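Local coordinates for SusD superfamily protein (Bacteroides vulgatus ATCC 8482, PDB 3JQ0) that probably binds glycans or similar nutrients at the outer membrane as a SusD-family protein, its exact ligand being unknown, at residues A[316-324]-A[334-342]. Sequence-based numbering, arbitrary orientation.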
loop_
_atom_site.group_PDB
_atom_site.type_symbol
_atom_site.label_atom_id
_atom_site.label_comp_id
_atom_site.label_asym_id
_atom_site.label_seq_id
_atom_site.Cartn_x
_atom_site.Cartn_y
_atom_site.Cartn_z
ATOM N N TRP A 316 -3.145 -16.404 4.644
ATOM C CA TRP A 316 -4.522 -16.638 4.236
ATOM C C TRP A 316 -5.521 -16.241 5.319
ATOM O O TRP A 316 -6.333 -15.328 5.130
ATOM C CB TRP A 316 -4.683 -18.101 3.847
ATOM C CG TRP A 316 -5.988 -18.535 3.302
ATOM C CD1 TRP A 316 -7.079 -17.765 3.064
ATOM C CD2 TRP A 316 -6.318 -19.874 2.921
ATOM N NE1 TRP A 316 -8.079 -18.564 2.541
ATOM C CE2 TRP A 316 -7.635 -19.849 2.432
ATOM C CE3 TRP A 316 -5.618 -21.059 2.887
ATOM C CZ2 TRP A 316 -8.263 -20.980 1.933
ATOM C CZ3 TRP A 316 -6.241 -22.171 2.391
ATOM C CH2 TRP A 316 -7.552 -22.149 1.932
ATOM N N THR A 317 -5.448 -16.915 6.469
ATOM C CA THR A 317 -6.436 -16.693 7.526
ATOM C C THR A 317 -6.064 -15.533 8.432
ATOM O O THR A 317 -6.874 -15.126 9.261
ATOM C CB THR A 317 -6.638 -17.960 8.308
ATOM O OG1 THR A 317 -5.393 -18.400 8.814
ATOM C CG2 THR A 317 -7.263 -19.049 7.438
ATOM N N THR A 318 -4.874 -14.962 8.256
ATOM C CA THR A 318 -4.547 -13.689 8.906
ATOM C C THR A 318 -5.157 -12.533 8.086
ATOM O O THR A 318 -5.680 -11.564 8.655
ATOM C CB THR A 318 -3.030 -13.544 9.098
ATOM O OG1 THR A 318 -2.595 -14.505 10.050
ATOM C CG2 THR A 318 -2.649 -12.153 9.550
ATOM N N SER A 319 -5.102 -12.618 6.761
ATOM C CA SER A 319 -5.616 -11.554 5.901
ATOM C C SER A 319 -7.113 -11.529 5.765
ATOM O O SER A 319 -7.715 -10.455 5.648
ATOM C CB SER A 319 -5.014 -11.686 4.494
ATOM O OG SER A 319 -3.589 -11.533 4.509
ATOM N N LEU A 320 -7.730 -12.729 5.763
ATOM C CA LEU A 320 -9.164 -12.904 5.519
ATOM C C LEU A 320 -9.732 -13.857 6.516
ATOM O O LEU A 320 -9.072 -14.832 6.893
ATOM C CB LEU A 320 -9.397 -13.481 4.123
ATOM C CG LEU A 320 -8.922 -12.667 2.949
ATOM C CD1 LEU A 320 -9.025 -13.446 1.628
ATOM C CD2 LEU A 320 -9.625 -11.329 2.866
ATOM N N LYS A 321 -11.008 -13.668 6.851
ATOM C CA LYS A 321 -11.768 -14.692 7.577
ATOM C C LYS A 321 -12.998 -15.051 6.772
ATOM O O LYS A 321 -13.732 -14.180 6.308
ATOM C CB LYS A 321 -12.150 -14.288 9.002
ATOM C CG LYS A 321 -12.876 -15.425 9.746
ATOM C CD LYS A 321 -12.956 -15.217 11.259
ATOM C CE LYS A 321 -13.387 -16.477 12.036
ATOM N NZ LYS A 321 -12.665 -16.572 13.339
ATOM N N ALA A 322 -13.239 -16.348 6.640
ATOM C CA ALA A 322 -14.460 -16.838 6.005
ATOM C C ALA A 322 -15.589 -16.820 7.020
ATOM O O ALA A 322 -15.470 -17.398 8.111
ATOM C CB ALA A 322 -14.228 -18.270 5.474
ATOM N N VAL A 323 -16.714 -16.258 6.616
ATOM C CA VAL A 323 -17.950 -16.401 7.359
ATOM C C VAL A 323 -18.942 -17.245 6.552
ATOM O O VAL A 323 -18.889 -17.315 5.326
ATOM C CB VAL A 323 -18.547 -15.040 7.787
ATOM C CG1 VAL A 323 -17.565 -14.267 8.681
ATOM C CG2 VAL A 323 -19.006 -14.171 6.617
ATOM N N TYR A 324 -19.774 -17.915 7.310
ATOM C CA TYR A 324 -20.719 -18.905 6.853
ATOM C C TYR A 324 -22.097 -18.501 7.336
ATOM O O TYR A 324 -22.288 -17.601 8.168
ATOM C CB TYR A 324 -20.327 -20.318 7.393
ATOM C CG TYR A 324 -18.977 -20.775 6.938
ATOM C CD1 TYR A 324 -17.809 -20.247 7.492
ATOM C CD2 TYR A 324 -18.854 -21.743 5.948
ATOM C CE1 TYR A 324 -16.568 -20.642 7.056
ATOM C CE2 TYR A 324 -17.603 -22.142 5.508
ATOM C CZ TYR A 324 -16.464 -21.567 6.028
ATOM O OH TYR A 324 -15.200 -21.958 5.592
ATOM N N TYR A 334 -20.668 -21.631 3.017
ATOM C CA TYR A 334 -19.787 -20.497 2.906
ATOM C C TYR A 334 -20.557 -19.300 2.376
ATOM O O TYR A 334 -21.302 -19.426 1.400
ATOM C CB TYR A 334 -18.652 -20.837 1.956
ATOM C CG TYR A 334 -17.764 -19.672 1.575
ATOM C CD1 TYR A 334 -16.978 -19.019 2.526
ATOM C CD2 TYR A 334 -17.703 -19.205 0.288
ATOM C CE1 TYR A 334 -16.173 -17.928 2.168
ATOM C CE2 TYR A 334 -16.933 -18.137 -0.070
ATOM C CZ TYR A 334 -16.137 -17.511 0.876
ATOM O OH TYR A 334 -15.339 -16.438 0.550
ATOM N N PHE A 335 -20.384 -18.156 3.018
ATOM C CA PHE A 335 -21.114 -16.948 2.660
ATOM C C PHE A 335 -20.172 -15.914 2.032
ATOM O O PHE A 335 -20.470 -15.355 0.974
ATOM C CB PHE A 335 -21.900 -16.438 3.848
ATOM C CG PHE A 335 -22.868 -15.310 3.498
ATOM C CD1 PHE A 335 -23.915 -15.518 2.608
ATOM C CD2 PHE A 335 -22.730 -14.052 4.061
ATOM C CE1 PHE A 335 -24.770 -14.444 2.291
ATOM C CE2 PHE A 335 -23.601 -13.030 3.779
ATOM C CZ PHE A 335 -24.604 -13.223 2.889
ATOM N N GLY A 336 -19.040 -15.643 2.661
ATOM C CA GLY A 336 -18.066 -14.770 2.062
ATOM C C GLY A 336 -16.948 -14.462 3.022
ATOM O O GLY A 336 -16.965 -14.871 4.186
ATOM N N PRO A 337 -15.995 -13.644 2.555
ATOM C CA PRO A 337 -14.836 -13.269 3.384
ATOM C C PRO A 337 -15.031 -11.910 4.021
ATOM O O PRO A 337 -15.713 -11.024 3.450
ATOM C CB PRO A 337 -13.699 -13.242 2.352
ATOM C CG PRO A 337 -14.375 -12.704 1.138
ATOM C CD PRO A 337 -15.781 -13.233 1.142
ATOM N N ILE A 338 -14.393 -11.719 5.172
ATOM C CA ILE A 338 -14.264 -10.415 5.817
ATOM C C ILE A 338 -12.779 -10.045 5.890
ATOM O O ILE A 338 -11.884 -10.889 6.015
ATOM C CB ILE A 338 -14.936 -10.324 7.206
ATOM C CG1 ILE A 338 -14.295 -11.297 8.184
ATOM C CG2 ILE A 338 -16.428 -10.553 7.095
ATOM C CD1 ILE A 338 -14.688 -11.068 9.673
ATOM N N THR A 339 -12.552 -8.744 5.756
ATOM C CA THR A 339 -11.225 -8.143 5.892
ATOM C C THR A 339 -10.675 -8.391 7.281
ATOM O O THR A 339 -11.324 -8.071 8.267
ATOM C CB THR A 339 -11.347 -6.636 5.670
ATOM O OG1 THR A 339 -12.031 -6.377 4.459
ATOM C CG2 THR A 339 -9.990 -5.959 5.709
ATOM N N TYR A 340 -9.458 -8.940 7.380
ATOM C CA TYR A 340 -9.007 -9.459 8.684
ATOM C C TYR A 340 -7.575 -9.059 9.053
ATOM O O TYR A 340 -7.193 -9.294 10.176
ATOM C CB TYR A 340 -9.164 -10.996 8.702
ATOM C CG TYR A 340 -9.568 -11.590 10.038
ATOM C CD1 TYR A 340 -10.759 -11.243 10.647
ATOM C CD2 TYR A 340 -8.791 -12.587 10.608
ATOM C CE1 TYR A 340 -11.133 -11.845 11.838
ATOM C CE2 TYR A 340 -9.184 -13.201 11.780
ATOM C CZ TYR A 340 -10.348 -12.828 12.371
ATOM O OH TYR A 340 -10.749 -13.464 13.557
ATOM N N LYS A 341 -6.821 -8.413 8.164
ATOM C CA LYS A 341 -5.405 -8.186 8.452
ATOM C C LYS A 341 -5.145 -7.292 9.648
ATOM O O LYS A 341 -4.231 -7.504 10.404
ATOM C CB LYS A 341 -4.729 -7.584 7.216
ATOM C CG LYS A 341 -3.262 -7.195 7.446
ATOM C CD LYS A 341 -2.569 -6.789 6.137
ATOM C CE LYS A 341 -2.075 -8.003 5.345
ATOM N NZ LYS A 341 -1.491 -7.601 4.023
ATOM N N PHE A 342 -5.904 -6.189 9.734
ATOM C CA PHE A 342 -5.733 -5.197 10.793
ATOM C C PHE A 342 -6.776 -5.457 11.872
ATOM O O PHE A 342 -7.980 -5.286 11.671
ATOM C CB PHE A 342 -5.758 -3.783 10.226
ATOM C CG PHE A 342 -4.637 -3.540 9.229
ATOM C CD1 PHE A 342 -3.357 -3.295 9.656
ATOM C CD2 PHE A 342 -4.857 -3.591 7.858
ATOM C CE1 PHE A 342 -2.328 -3.069 8.777
ATOM C CE2 PHE A 342 -3.816 -3.373 6.975
ATOM C CZ PHE A 342 -2.557 -3.112 7.440
HETATM O O HOH W 1 -1.928 -10.128 2.685
#
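Lys-321 lays its chain over the Tyr-340 ring: CB sits 3.7 Å from the ring centroid, 10° off the normal, a CH-pi contact. With CG anti to the backbone N (chi1 -177°), the lysine runs alongside the ring. Asp-289 receives both ends, its OD1 hydrogen-bonded to Tyr-340 OH and its OD2, in this lysine conformer, in a salt bridge with NZ. On the same face of the sheet Ile-338 CG1 packs 3.8 Å from Lys-321 CB, making this the tight part. With an alanine here instead of Tyr-340, the lysine methylenes would probably lose the flat surface they lie on, and Asp-289 one of its hydrogen bonds. The Ser-319 end, though buried, is looser, its side chains joined through water: one links Ser-319 OG, also hydrogen-bonded to Arg-315 O, to Lys-341 NZ, which salt-bridges Glu-445. Tyr-340 N reaches Ser-319 O from above the carbonyl plane. Between the strands, Lys-321 and Ile-338 exchange straight N-H...O bonds, Lys-321 O taking Ile-338 N at 2.8 Å. Farther on, Val-323 O accepts both Phe-335 N (2.9 Å) and Gly-336 N (3.1 Å). Past that step, the edge of Tyr-334 meets the face of Tyr-324, planes at 71°. Two residues facing Val-323 define a classic beta bulge, here in the antiparallel hairpin 320-326/332-339 after helix 315-319.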